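Local coordinates for protein Lys-gingipain W83 (Porphyromonas gingivalis, PDB 3M1H) that cleaves proteins after lysine as a secreted cysteine protease and probable virulence factor, this piece being its K3 cleaved adhesin domain, a calcium-binding beta jelly roll, at residues 81-86 / 142-147; 5-10 / 172-177; 28-33 / 48-53; 136-141 / 167-172. All coordinates share one frame; numbering follows the deposited sequence. Where two conformers were deposited one is given.

Interaction 1: 81-86 / 142-147; sequences LTFWVC and YQKTVQ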
loop_
_atom_site.group_PDB
_atom_site.type_symbol
_atom_site.label_atom_id
_atom_site.label_comp_id
_atom_site.label_asym_id
_atom_site.label_seq_id
_atom_site.Cartn_x
_atom_site.Cartn_y
_atom_site.Cartn_z
ATOM N N LEU A 81 -0.639 -14.026 -3.946
ATOM C CA LEU A 81 -0.005 -12.803 -3.480
ATOM C C LEU A 81 0.168 -12.887 -1.984
ATOM O O LEU A 81 -0.801 -13.189 -1.259
ATOM C CB LEU A 81 -0.885 -11.589 -3.813
ATOM C CG LEU A 81 -0.578 -10.247 -3.152
ATOM C CD1 LEU A 81 0.714 -9.666 -3.680
ATOM C CD2 LEU A 81 -1.729 -9.226 -3.350
ATOM N N THR A 82 1.368 -12.552 -1.501
ATOM C CA THR A 82 1.578 -12.213 -0.101
ATOM C C THR A 82 2.287 -10.882 -0.001
ATOM O O THR A 82 3.036 -10.485 -0.892
ATOM C CB THR A 82 2.407 -13.264 0.687
ATOM O OG1 THR A 82 3.711 -13.373 0.114
ATOM C CG2 THR A 82 1.761 -14.635 0.628
ATOM N N PHE A 83 1.992 -10.187 1.080
ATOM C CA PHE A 83 2.575 -8.880 1.342
ATOM C C PHE A 83 2.462 -8.568 2.813
ATOM O O PHE A 83 1.678 -9.210 3.540
ATOM C CB PHE A 83 1.933 -7.783 0.474
ATOM C CG PHE A 83 0.458 -7.539 0.744
ATOM C CD1 PHE A 83 0.055 -6.617 1.683
ATOM C CD2 PHE A 83 -0.505 -8.279 0.075
ATOM C CE1 PHE A 83 -1.308 -6.389 1.937
ATOM C CE2 PHE A 83 -1.882 -8.030 0.319
ATOM C CZ PHE A 83 -2.258 -7.119 1.248
ATOM N N TRP A 84 3.212 -7.558 3.240
ATOM C CA TRP A 84 3.174 -7.096 4.616
ATOM C C TRP A 84 2.665 -5.658 4.689
ATOM O O TRP A 84 3.011 -4.812 3.826
ATOM C CB TRP A 84 4.547 -7.200 5.248
ATOM C CG TRP A 84 5.076 -8.608 5.364
ATOM C CD1 TRP A 84 5.625 -9.374 4.380
ATOM C CD2 TRP A 84 5.118 -9.384 6.558
ATOM N NE1 TRP A 84 6.007 -10.605 4.901
ATOM C CE2 TRP A 84 5.717 -10.621 6.234
ATOM C CE3 TRP A 84 4.711 -9.150 7.868
ATOM C CZ2 TRP A 84 5.912 -11.612 7.194
ATOM C CZ3 TRP A 84 4.890 -10.148 8.813
ATOM C CH2 TRP A 84 5.494 -11.363 8.454
ATOM N N VAL A 85 1.858 -5.385 5.715
ATOM C CA VAL A 85 1.202 -4.092 5.872
ATOM C C VAL A 85 1.275 -3.657 7.314
ATOM O O VAL A 85 1.217 -4.507 8.218
ATOM C CB VAL A 85 -0.253 -4.125 5.371
ATOM C CG1 VAL A 85 -1.106 -5.154 6.128
ATOM C CG2 VAL A 85 -0.910 -2.758 5.461
ATOM N N CYS A 86 1.456 -2.357 7.560
ATOM C CA CYS A 86 1.258 -1.830 8.895
ATOM C C CYS A 86 0.806 -0.381 8.851
ATOM O O CYS A 86 0.976 0.314 7.832
ATOM C CB CYS A 86 2.538 -1.950 9.742
ATOM S SG CYS A 86 3.875 -0.769 9.412
ATOM N N TYR A 142 1.878 -7.023 9.629
ATOM C CA TYR A 142 1.087 -8.225 9.446
ATOM C C TYR A 142 1.190 -8.687 8.014
ATOM O O TYR A 142 1.124 -7.861 7.080
ATOM C CB TYR A 142 -0.387 -7.933 9.760
ATOM C CG TYR A 142 -0.669 -7.693 11.220
ATOM C CD1 TYR A 142 -0.815 -8.761 12.098
ATOM C CD2 TYR A 142 -0.826 -6.410 11.714
ATOM C CE1 TYR A 142 -1.100 -8.556 13.432
ATOM C CE2 TYR A 142 -1.097 -6.180 13.049
ATOM C CZ TYR A 142 -1.230 -7.254 13.910
ATOM O OH TYR A 142 -1.497 -7.036 15.239
ATOM N N GLN A 143 1.382 -9.998 7.827
ATOM C CA GLN A 143 1.371 -10.567 6.483
ATOM C C GLN A 143 -0.034 -10.953 6.048
ATOM O O GLN A 143 -0.790 -11.551 6.844
ATOM C CB GLN A 143 2.294 -11.806 6.378
ATOM C CG GLN A 143 2.621 -12.150 4.942
ATOM C CD GLN A 143 3.536 -13.334 4.805
ATOM O OE1 GLN A 143 3.441 -14.270 5.596
ATOM N NE2 GLN A 143 4.423 -13.306 3.815
ATOM N N LYS A 144 -0.378 -10.609 4.815
ATOM C CA LYS A 144 -1.665 -10.924 4.193
ATOM C C LYS A 144 -1.449 -11.818 2.994
ATOM O O LYS A 144 -0.389 -11.750 2.333
ATOM C CB LYS A 144 -2.389 -9.640 3.733
ATOM C CG LYS A 144 -2.533 -8.547 4.776
ATOM C CD LYS A 144 -3.576 -8.931 5.808
ATOM C CE LYS A 144 -3.476 -8.020 7.001
ATOM N NZ LYS A 144 -4.609 -8.276 7.956
ATOM N N THR A 145 -2.430 -12.680 2.715
ATOM C CA THR A 145 -2.381 -13.627 1.614
ATOM C C THR A 145 -3.648 -13.499 0.798
ATOM O O THR A 145 -4.747 -13.526 1.371
ATOM C CB THR A 145 -2.199 -15.078 2.136
ATOM O OG1 THR A 145 -0.979 -15.153 2.888
ATOM C CG2 THR A 145 -2.144 -16.087 1.009
ATOM N N VAL A 146 -3.491 -13.290 -0.506
ATOM C CA VAL A 146 -4.626 -13.106 -1.421
ATOM C C VAL A 146 -4.468 -14.030 -2.624
ATOM O O VAL A 146 -3.430 -14.087 -3.255
ATOM C CB VAL A 146 -4.687 -11.643 -1.914
ATOM C CG1 VAL A 146 -5.837 -11.459 -2.873
ATOM C CG2 VAL A 146 -4.755 -10.660 -0.752
ATOM N N GLN A 147 -5.495 -14.790 -2.960
ATOM C CA GLN A 147 -5.437 -15.633 -4.131
ATOM C C GLN A 147 -5.804 -14.858 -5.393
ATOM O O GLN A 147 -6.754 -14.081 -5.375
ATOM C CB GLN A 147 -6.359 -16.852 -3.958
ATOM C CG GLN A 147 -6.086 -17.650 -2.679
ATOM C CD GLN A 147 -4.636 -18.165 -2.564
ATOM O OE1 GLN A 147 -3.968 -18.410 -3.560
ATOM N NE2 GLN A 147 -4.151 -18.305 -1.315
HETATM O O HOH W 1 5.352 -11.615 1.434
#
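Gln-143 passes obliquely over one face of the Trp-84 indole, at a non-hydrogen-bonded pair of the antiparallel strands 81-86 and 142-147. Its CB sits over the six-membered ring, 3.5 Å from the ring centroid and 7° off the normal. CG, anti to the backbone N (chi1 -163°), runs on past Trp-84 CE2 and lies 3.4 Å from Phe-83 O. Beyond it CD passes Trp-84 NE1, and the terminal amide stacks on the indole with the planes 27° apart. NE2 ends 3.3 Å from Trp-84 NE1; both are donors, so this is packing. The amide instead gives a hydrogen to a water, 3.1 Å from NE2, that also bonds Thr-82 OG1. On the other side of the sheet Lys-144 CB covers one face of the Phe-83 ring in a CH-pi contact, offset toward the rim, while Val-146 CG2 meets the edge of that ring. The lysine chain bends away, passing Val-85 CG1 with CE before NZ forms a salt bridge with Glu-118. Six backbone hydrogen bonds, two at each of the pairs Leu-81/Val-146, Phe-83/Lys-144 and Val-85/Tyr-142, make this a regular antiparallel pairing within one sheet of the jelly roll, Phe-83 meeting Phe-157 of the other sheet edge-to-face.

Interaction 2: 5-10 / 172-177; sequences VLNEDF and DVVITS. With NA (sodium ion), chain G; CA (calcium ion), chain F.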
loop_
_atom_site.group_PDB
_atom_site.type_symbol
_atom_site.label_atom_id
_atom_site.label_comp_id
_atom_site.label_asym_id
_atom_site.label_seq_id
_atom_site.Cartn_x
_atom_site.Cartn_y
_atom_site.Cartn_z
ATOM N N VAL A 5 7.043 -14.931 -9.473
ATOM C CA VAL A 5 7.045 -14.043 -10.627
ATOM C C VAL A 5 7.255 -12.584 -10.232
ATOM O O VAL A 5 7.587 -11.775 -11.090
ATOM C CB VAL A 5 5.739 -14.169 -11.452
ATOM C CG1 VAL A 5 5.576 -15.626 -11.938
ATOM C CG2 VAL A 5 4.528 -13.701 -10.651
ATOM N N LEU A 6 7.086 -12.261 -8.944
ATOM C CA LEU A 6 7.337 -10.916 -8.445
ATOM C C LEU A 6 7.823 -11.035 -7.008
ATOM O O LEU A 6 7.325 -11.837 -6.254
ATOM C CB LEU A 6 6.060 -10.049 -8.504
ATOM C CG LEU A 6 6.190 -8.527 -8.431
ATOM C CD1 LEU A 6 6.931 -8.006 -9.661
ATOM C CD2 LEU A 6 4.815 -7.848 -8.282
ATOM N N ASN A 7 8.820 -10.240 -6.643
ATOM C CA ASN A 7 9.341 -10.218 -5.283
ATOM C C ASN A 7 9.977 -8.859 -5.115
ATOM O O ASN A 7 11.096 -8.607 -5.573
ATOM C CB ASN A 7 10.331 -11.350 -5.013
ATOM C CG ASN A 7 10.765 -11.395 -3.553
ATOM O OD1 ASN A 7 10.853 -10.365 -2.892
ATOM N ND2 ASN A 7 11.024 -12.594 -3.047
ATOM N N GLU A 8 9.230 -7.963 -4.486
ATOM C CA GLU A 8 9.641 -6.578 -4.366
ATOM C C GLU A 8 9.782 -6.140 -2.908
ATOM O O GLU A 8 8.801 -6.145 -2.115
ATOM C CB GLU A 8 8.642 -5.670 -5.071
ATOM C CG GLU A 8 9.095 -4.226 -5.119
ATOM C CD GLU A 8 10.533 -4.107 -5.623
ATOM O OE1 GLU A 8 10.812 -4.662 -6.703
ATOM O OE2 GLU A 8 11.341 -3.465 -4.931
ATOM N N ASP A 9 10.995 -5.704 -2.576
ATOM C CA ASP A 9 11.349 -5.285 -1.222
ATOM C C ASP A 9 11.410 -3.767 -1.072
ATOM O O ASP A 9 11.665 -3.275 0.015
ATOM C CB ASP A 9 12.668 -5.944 -0.729
ATOM C CG ASP A 9 13.861 -5.644 -1.619
ATOM O OD1 ASP A 9 13.841 -4.650 -2.383
ATOM O OD2 ASP A 9 14.839 -6.450 -1.509
ATOM N N PHE A 10 11.248 -3.052 -2.169
ATOM C CA PHE A 10 11.272 -1.578 -2.226
ATOM C C PHE A 10 12.594 -0.934 -1.820
ATOM O O PHE A 10 12.651 0.282 -1.659
ATOM C CB PHE A 10 10.068 -0.959 -1.472
ATOM C CG PHE A 10 8.754 -1.422 -2.039
ATOM C CD1 PHE A 10 8.237 -0.832 -3.181
ATOM C CD2 PHE A 10 8.054 -2.457 -1.460
ATOM C CE1 PHE A 10 7.047 -1.257 -3.768
ATOM C CE2 PHE A 10 6.869 -2.900 -2.048
ATOM C CZ PHE A 10 6.368 -2.303 -3.191
ATOM N N ASP A 172 7.562 -6.010 1.029
ATOM C CA ASP A 172 7.767 -7.440 0.792
ATOM C C ASP A 172 6.577 -8.090 0.045
ATOM O O ASP A 172 5.952 -9.042 0.514
ATOM C CB ASP A 172 8.123 -8.137 2.100
ATOM C CG ASP A 172 9.516 -7.784 2.603
ATOM O OD1 ASP A 172 10.392 -7.459 1.766
ATOM O OD2 ASP A 172 9.753 -7.883 3.815
ATOM N N VAL A 173 6.296 -7.545 -1.131
ATOM C CA VAL A 173 5.249 -8.054 -2.022
ATOM C C VAL A 173 5.804 -9.213 -2.830
ATOM O O VAL A 173 6.749 -9.036 -3.576
ATOM C CB VAL A 173 4.770 -6.950 -2.959
ATOM C CG1 VAL A 173 3.722 -7.493 -3.953
ATOM C CG2 VAL A 173 4.190 -5.760 -2.175
ATOM N N VAL A 174 5.203 -10.387 -2.693
ATOM C CA VAL A 174 5.642 -11.598 -3.394
ATOM C C VAL A 174 4.436 -12.231 -4.110
ATOM O O VAL A 174 3.370 -12.357 -3.503
ATOM C CB VAL A 174 6.256 -12.630 -2.440
ATOM C CG1 VAL A 174 6.776 -13.824 -3.224
ATOM C CG2 VAL A 174 7.418 -12.010 -1.612
ATOM N N ILE A 175 4.598 -12.581 -5.386
ATOM C CA ILE A 175 3.564 -13.265 -6.182
ATOM C C ILE A 175 4.200 -14.522 -6.759
ATOM O O ILE A 175 5.274 -14.477 -7.380
ATOM C CB ILE A 175 2.980 -12.384 -7.302
ATOM C CG1 ILE A 175 2.330 -11.126 -6.697
ATOM C CG2 ILE A 175 1.976 -13.223 -8.157
ATOM C CD1 ILE A 175 1.735 -10.175 -7.697
ATOM N N THR A 176 3.539 -15.646 -6.499
ATOM C CA THR A 176 3.980 -16.938 -6.986
ATOM C C THR A 176 2.931 -17.450 -7.955
ATOM O O THR A 176 1.752 -17.177 -7.783
ATOM C CB THR A 176 4.136 -17.947 -5.832
ATOM O OG1 THR A 176 2.855 -18.208 -5.240
ATOM C CG2 THR A 176 5.072 -17.404 -4.760
ATOM N N SER A 177 3.355 -18.201 -8.956
ATOM C CA SER A 177 2.394 -18.709 -9.953
ATOM C C SER A 177 1.939 -20.097 -9.550
ATOM O O SER A 177 2.621 -20.786 -8.784
ATOM C CB SER A 177 3.003 -18.718 -11.347
ATOM O OG SER A 177 4.255 -19.372 -11.328
HETATM NA NA NA G . 13.429 -8.203 -5.585
HETATM CA CA CA F . 11.677 -3.260 2.409
HETATM O O HOH W 2 12.821 -8.603 -3.161
HETATM O O HOH W 3 15.217 -7.702 -4.003
HETATM O O HOH W 4 12.999 -6.203 -4.976
HETATM O O HOH W 5 12.166 -5.583 2.498
HETATM O O HOH W 6 13.924 -10.540 -5.153
#
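Ile-175 O takes two backbone N-H groups from segment 5-10: Val-5 N at 2.8 Å and Leu-6 N at 3.3 Å. The second lies in the carbonyl plane on a lone pair; the first is tilted 18° out of it. Two residues facing one make this a classic beta bulge, and at the other end of the antiparallel pairing Asp-172 and Val-173 both face Glu-8 in a G1 bulge. Val-5 CG2 reaches Ile-175 CG2 at 3.6 Å, and Leu-6 lies side by side with Ile-175, its CD2 against CD1. On the opposite side Val-174 CG2 rests against the amide group of Asn-7. The Phe-10 ring meets Val-173 CG2 with its edge, in plane, and carries Glu-8 CG over the centre of one face. Glu-8 is bent at chi2 (49°), which brings its carboxylate back to the chain, where OE2 accepts from Phe-10 N at 2.8 Å.

Asn-7 O binds a sodium ion at 2.4 Å, alongside four waters and one further ligand. One of these waters donates to Asn-7 OD1, and ND2 bonds Glu-4 OE1. Asp-9 O binds calcium at 2.4 Å; Asp-172 OD1 accepts from a water on that ion and OD2 bonds His-44 ND1. Glu-11, Ser-46, Ile-48 and Asp-171 complete this calcium site, which joins the end of the adhesin domain's first strand, just past its G1 bulge, to the last strand.

Interaction 3: 28-33 / 48-53; sequences NNWTTT and ICVSSA. With CA (calcium ion), chain E; CA (calcium ion), chain F.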
loop_
_atom_site.group_PDB
_atom_site.type_symbol
_atom_site.label_atom_id
_atom_site.label_comp_id
_atom_site.label_asym_id
_atom_site.label_seq_id
_atom_site.Cartn_x
_atom_site.Cartn_y
_atom_site.Cartn_z
ATOM N N ASN A 28 -0.224 13.809 -4.065
ATOM C CA ASN A 28 0.316 12.875 -3.090
ATOM C C ASN A 28 0.002 11.447 -3.535
ATOM O O ASN A 28 -1.122 11.099 -3.909
ATOM C CB ASN A 28 -0.308 13.139 -1.709
ATOM C CG ASN A 28 0.083 14.487 -1.139
ATOM O OD1 ASN A 28 1.267 14.810 -1.065
ATOM N ND2 ASN A 28 -0.897 15.258 -0.708
ATOM N N ASN A 29 1.038 10.604 -3.467
ATOM C CA ASN A 29 0.944 9.224 -3.932
ATOM C C ASN A 29 1.481 8.250 -2.893
ATOM O O ASN A 29 2.052 8.618 -1.865
ATOM C CB ASN A 29 1.811 9.081 -5.191
ATOM C CG ASN A 29 1.166 9.693 -6.425
ATOM O OD1 ASN A 29 0.276 9.096 -7.034
ATOM N ND2 ASN A 29 1.619 10.893 -6.796
ATOM N N TRP A 30 1.395 6.978 -3.259
ATOM C CA TRP A 30 2.250 6.006 -2.613
ATOM C C TRP A 30 3.674 6.462 -2.907
ATOM O O TRP A 30 4.010 6.856 -4.030
ATOM C CB TRP A 30 2.035 4.626 -3.191
ATOM C CG TRP A 30 0.782 3.925 -2.770
ATOM C CD1 TRP A 30 -0.393 3.918 -3.424
ATOM C CD2 TRP A 30 0.604 3.094 -1.603
ATOM N NE1 TRP A 30 -1.325 3.146 -2.751
ATOM C CE2 TRP A 30 -0.729 2.622 -1.632
ATOM C CE3 TRP A 30 1.443 2.709 -0.550
ATOM C CZ2 TRP A 30 -1.228 1.780 -0.657
ATOM C CZ3 TRP A 30 0.941 1.875 0.430
ATOM C CH2 TRP A 30 -0.388 1.436 0.377
ATOM N N THR A 31 4.517 6.392 -1.888
ATOM C CA THR A 31 5.871 6.901 -1.971
ATOM C C THR A 31 6.822 6.242 -0.964
ATOM O O THR A 31 6.428 5.803 0.103
ATOM C CB THR A 31 5.894 8.431 -1.769
ATOM O OG1 THR A 31 7.233 8.913 -1.873
ATOM C CG2 THR A 31 5.318 8.819 -0.389
ATOM N N THR A 32 8.100 6.176 -1.316
ATOM C CA THR A 32 9.134 5.779 -0.364
ATOM C C THR A 32 9.850 6.991 0.239
ATOM O O THR A 32 10.831 6.831 0.999
ATOM C CB THR A 32 10.187 4.832 -0.992
ATOM O OG1 THR A 32 10.858 5.481 -2.077
ATOM C CG2 THR A 32 9.536 3.522 -1.436
ATOM N N THR A 33 9.395 8.192 -0.080
ATOM C CA THR A 33 10.005 9.412 0.509
ATOM C C THR A 33 8.880 10.254 1.113
ATOM O O THR A 33 8.593 11.362 0.640
ATOM C CB THR A 33 10.773 10.249 -0.549
ATOM O OG1 THR A 33 9.907 10.559 -1.654
ATOM C CG2 THR A 33 12.000 9.468 -1.070
ATOM N N ILE A 48 13.555 0.198 3.771
ATOM C CA ILE A 48 12.554 0.933 2.976
ATOM C C ILE A 48 11.238 0.189 2.877
ATOM O O ILE A 48 11.198 -1.015 2.652
ATOM C CB ILE A 48 13.030 1.189 1.526
ATOM C CG1 ILE A 48 14.469 1.706 1.499
ATOM C CG2 ILE A 48 12.033 2.107 0.772
ATOM C CD1 ILE A 48 14.662 2.868 2.310
ATOM N N CYS A 49 10.153 0.951 2.976
ATOM C CA CYS A 49 8.837 0.494 2.590
ATOM C C CYS A 49 8.125 1.612 1.827
ATOM O O CYS A 49 8.635 2.746 1.743
ATOM C CB CYS A 49 8.040 0.064 3.827
ATOM S SG CYS A 49 7.699 1.400 5.008
ATOM N N VAL A 50 6.959 1.295 1.243
ATOM C CA VAL A 50 6.227 2.246 0.437
ATOM C C VAL A 50 4.972 2.594 1.199
ATOM O O VAL A 50 4.388 1.707 1.830
ATOM C CB VAL A 50 5.966 1.714 -0.984
ATOM C CG1 VAL A 50 5.053 0.467 -0.972
ATOM C CG2 VAL A 50 5.434 2.831 -1.891
ATOM N N SER A 51 4.604 3.888 1.159
ATOM C CA SER A 51 3.625 4.429 2.118
ATOM C C SER A 51 2.680 5.405 1.447
ATOM O O SER A 51 3.054 6.090 0.491
ATOM C CB SER A 51 4.373 5.140 3.248
ATOM O OG SER A 51 5.412 4.296 3.770
ATOM N N SER A 52 1.459 5.486 1.982
ATOM C CA SER A 52 0.462 6.448 1.499
ATOM C C SER A 52 -0.224 7.125 2.696
ATOM O O SER A 52 -0.489 6.483 3.683
ATOM C CB SER A 52 -0.511 5.768 0.575
ATOM O OG SER A 52 -1.609 6.613 0.142
ATOM N N ALA A 53 -0.479 8.430 2.562
ATOM C CA ALA A 53 -0.950 9.256 3.682
ATOM C C ALA A 53 -2.429 9.546 3.677
ATOM O O ALA A 53 -3.000 9.930 2.660
ATOM C CB ALA A 53 -0.198 10.603 3.706
HETATM CA CA CA E . -3.477 11.414 -3.961
HETATM CA CA CA F . 11.677 -3.260 2.409
HETATM O O HOH W 7 0.816 10.056 0.207
HETATM O O HOH W 8 -3.617 11.646 -1.603
HETATM O O HOH W 5 12.166 -5.583 2.498
#
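Segments 28-33 and 48-53 run roughly antiparallel and meet in a single beta bridge, Thr-31 with Ser-51, whose two backbone hydrogen bonds, Thr-31 N to Ser-51 O and Ser-51 N to Thr-31 O, are each 2.8 Å long. Beside the bridge a water accepts from Ala-53 N and donates to Asn-29 O, extending the link between the segments. Trp-30 turns its indole across the strand: Ser-52 CB stands over the centre of one face, 3.8 Å from the six-membered ring centroid, and Val-50 O approaches the ring edge, 3.7 Å from Trp-30 CZ3. Thr-32 CG2, anti to its own carbonyl carbon, touches both Cys-49 O at 3.4 Å and Ile-48 CG2 at 3.6 Å, the threonine and isoleucine side chains crossing at about a right angle. Thr-31 OG1 reaches forward along its own chain and accepts from Thr-33 N (N-H...O 166°), an ST turn just after the bridge.

Both segments carry a calcium ligand. Asn-28 O binds one ion, with Asp-22, Asp-24, Asp-26 and Asn-66, and Ile-48 O binds the other at 2.3 Å. The loop lies along one side of strand 50-53, whose other side bonds to strand 167-177 through Val-50 with Leu-170 and Ser-52 with Ile-168, while Trp-30 and Val-50 pack on Leu-68 of strand 65-69 in the second sheet.

Interaction 4: 136-141 / 167-172; sequences RAQGTW and WINLDD. With CA (calcium ion), chain F.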
loop_
_atom_site.group_PDB
_atom_site.type_symbol
_atom_site.label_atom_id
_atom_site.label_comp_id
_atom_site.label_asym_id
_atom_site.label_seq_id
_atom_site.Cartn_x
_atom_site.Cartn_y
_atom_site.Cartn_z
ATOM N N ARG A 136 5.516 8.036 18.110
ATOM C CA ARG A 136 5.689 6.912 19.036
ATOM C C ARG A 136 5.987 5.666 18.242
ATOM O O ARG A 136 6.853 5.688 17.379
ATOM C CB ARG A 136 4.464 6.741 19.956
ATOM C CG ARG A 136 4.080 7.978 20.739
ATOM C CD ARG A 136 2.803 7.693 21.519
ATOM N NE ARG A 136 2.374 8.843 22.290
ATOM C CZ ARG A 136 1.655 9.850 21.818
ATOM N NH1 ARG A 136 1.265 9.873 20.543
ATOM N NH2 ARG A 136 1.311 10.843 22.632
ATOM N N ALA A 137 5.272 4.576 18.506
ATOM C CA ALA A 137 5.638 3.317 17.890
ATOM C C ALA A 137 4.933 3.132 16.556
ATOM O O ALA A 137 3.807 3.597 16.321
ATOM C CB ALA A 137 5.336 2.158 18.822
ATOM N N GLN A 138 5.619 2.435 15.676
ATOM C CA GLN A 138 4.996 1.929 14.482
ATOM C C GLN A 138 4.002 0.809 14.813
ATOM O O GLN A 138 4.177 0.068 15.793
ATOM C CB GLN A 138 6.146 1.438 13.574
ATOM C CG GLN A 138 5.912 1.456 12.133
ATOM C CD GLN A 138 7.110 0.910 11.355
ATOM O OE1 GLN A 138 7.724 -0.087 11.736
ATOM N NE2 GLN A 138 7.404 1.542 10.226
ATOM N N GLY A 139 2.979 0.654 13.993
ATOM C CA GLY A 139 2.068 -0.455 14.121
ATOM C C GLY A 139 2.791 -1.750 13.805
ATOM O O GLY A 139 3.823 -1.755 13.125
ATOM N N THR A 140 2.200 -2.844 14.261
ATOM C CA THR A 140 2.691 -4.170 13.953
ATOM C C THR A 140 2.567 -4.479 12.454
ATOM O O THR A 140 1.564 -4.190 11.821
ATOM C CB THR A 140 1.904 -5.250 14.725
ATOM O OG1 THR A 140 1.919 -4.949 16.122
ATOM C CG2 THR A 140 2.521 -6.643 14.494
ATOM N N TRP A 141 3.627 -5.046 11.884
ATOM C CA TRP A 141 3.581 -5.589 10.539
ATOM C C TRP A 141 2.825 -6.903 10.549
ATOM O O TRP A 141 3.164 -7.819 11.327
ATOM C CB TRP A 141 4.982 -5.835 9.985
ATOM C CG TRP A 141 5.742 -4.566 9.643
ATOM C CD1 TRP A 141 6.659 -3.912 10.429
ATOM C CD2 TRP A 141 5.677 -3.841 8.418
ATOM N NE1 TRP A 141 7.158 -2.818 9.766
ATOM C CE2 TRP A 141 6.566 -2.745 8.534
ATOM C CE3 TRP A 141 4.935 -3.988 7.240
ATOM C CZ2 TRP A 141 6.735 -1.812 7.513
ATOM C CZ3 TRP A 141 5.113 -3.062 6.217
ATOM C CH2 TRP A 141 5.995 -1.984 6.378
ATOM N N TRP A 167 -0.208 7.294 8.103
ATOM C CA TRP A 167 0.189 6.641 6.843
ATOM C C TRP A 167 -0.016 5.140 6.970
ATOM O O TRP A 167 0.036 4.608 8.096
ATOM C CB TRP A 167 1.661 6.886 6.513
ATOM C CG TRP A 167 2.092 8.300 6.259
ATOM C CD1 TRP A 167 2.238 9.318 7.150
ATOM C CD2 TRP A 167 2.499 8.808 4.998
ATOM N NE1 TRP A 167 2.723 10.459 6.518
ATOM C CE2 TRP A 167 2.858 10.164 5.179
ATOM C CE3 TRP A 167 2.560 8.252 3.710
ATOM C CZ2 TRP A 167 3.305 10.948 4.126
ATOM C CZ3 TRP A 167 3.012 9.035 2.667
ATOM C CH2 TRP A 167 3.360 10.376 2.887
ATOM N N ILE A 168 -0.296 4.504 5.828
ATOM C CA ILE A 168 -0.268 3.049 5.652
ATOM C C ILE A 168 1.052 2.682 4.947
ATOM O O ILE A 168 1.490 3.388 4.031
ATOM C CB ILE A 168 -1.506 2.520 4.942
ATOM C CG1 ILE A 168 -1.460 0.985 4.890
ATOM C CG2 ILE A 168 -1.692 3.091 3.550
ATOM C CD1 ILE A 168 -2.847 0.389 4.522
ATOM N N ASN A 169 1.660 1.588 5.388
ATOM C CA ASN A 169 2.909 1.080 4.820
ATOM C C ASN A 169 2.732 -0.316 4.239
ATOM O O ASN A 169 1.996 -1.139 4.788
ATOM C CB ASN A 169 3.973 0.971 5.884
ATOM C CG ASN A 169 4.320 2.260 6.553
ATOM O OD1 ASN A 169 4.378 3.297 5.926
ATOM N ND2 ASN A 169 4.618 2.187 7.836
ATOM N N LEU A 170 3.442 -0.584 3.136
ATOM C CA LEU A 170 3.448 -1.861 2.461
ATOM C C LEU A 170 4.907 -2.277 2.230
ATOM O O LEU A 170 5.752 -1.408 1.957
ATOM C CB LEU A 170 2.719 -1.685 1.132
ATOM C CG LEU A 170 2.721 -2.810 0.112
ATOM C CD1 LEU A 170 1.934 -4.026 0.602
ATOM C CD2 LEU A 170 2.180 -2.287 -1.237
ATOM N N ASP A 171 5.183 -3.568 2.324
ATOM C CA ASP A 171 6.551 -4.062 2.034
ATOM C C ASP A 171 6.468 -5.527 1.631
ATOM O O ASP A 171 5.470 -6.223 1.845
ATOM C CB ASP A 171 7.444 -3.827 3.252
ATOM C CG ASP A 171 8.977 -3.730 2.920
ATOM O OD1 ASP A 171 9.338 -3.883 1.759
ATOM O OD2 ASP A 171 9.749 -3.434 3.882
ATOM N N ASP A 172 7.562 -6.010 1.029
ATOM C CA ASP A 172 7.767 -7.440 0.792
ATOM C C ASP A 172 6.577 -8.090 0.045
ATOM O O ASP A 172 5.952 -9.042 0.514
ATOM C CB ASP A 172 8.123 -8.137 2.100
ATOM C CG ASP A 172 9.516 -7.784 2.603
ATOM O OD1 ASP A 172 10.392 -7.459 1.766
ATOM O OD2 ASP A 172 9.753 -7.883 3.815
HETATM CA CA CA F . 11.677 -3.260 2.409
HETATM O O HOH W 5 12.166 -5.583 2.498
#
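Trp-141 presents the far end of its six-membered ring to strand 167-172, with CH2 3.6 Å from Asn-169 CB and CZ3 3.8 Å from Asp-171 CB. The tryptophan bridges these two residues, meeting Leu-170 C with its ring edge. Against Asn-169 the indole side chain crosses at about a right angle, yet ring and amide planes are only 28° apart; the Asp-171 carboxylate is turned more steeply, 56° from the ring. Gln-138, extended beyond CG, brings its amide up to that of Asn-169. The two planes stand 67° apart. Asn-169 ND2 and Gln-138 NE2 both donate to Gln-88 OE1, NE2 also to Ala-42 O, while Asn-169 OD1 bonds Ser-51 OG. Gln-138 OE1 also accepts a weak bond from Trp-141 NE1.

The Asp-171 carboxylate grips calcium with both oxygens, OD1 at 2.5 Å and OD2 at 2.4 Å. OD1 also accepts from Asp-172 N, from above the carboxylate plane. The indole packs against CB of a bidentate ligand in an experimentally established calcium site.

Overall arrangement
Strand 167-177 ties the four contacts together. Interactions 2 and 4 use successive parts of it and share Asp-172, while interactions 1 and 3 reach it through neighbouring strands: Thr-82 O lies 2.8 Å from Val-174 N on one side, and Val-50 O 2.8 Å from Leu-170 N on the other. Ser-51 OG and Asn-169 OD1, 2.6 Å apart, join interactions 3 and 4. One calcium gathers Asp-9 of interaction 2, Ile-48 of interaction 3 and Asp-171 of interaction 4, whose centres lie about 11 to 18 Å apart. In interaction 1 the Trp-84 side chain lies about 9 Å from this ion. The second calcium belongs to interaction 3, one sodium ion to interaction 2.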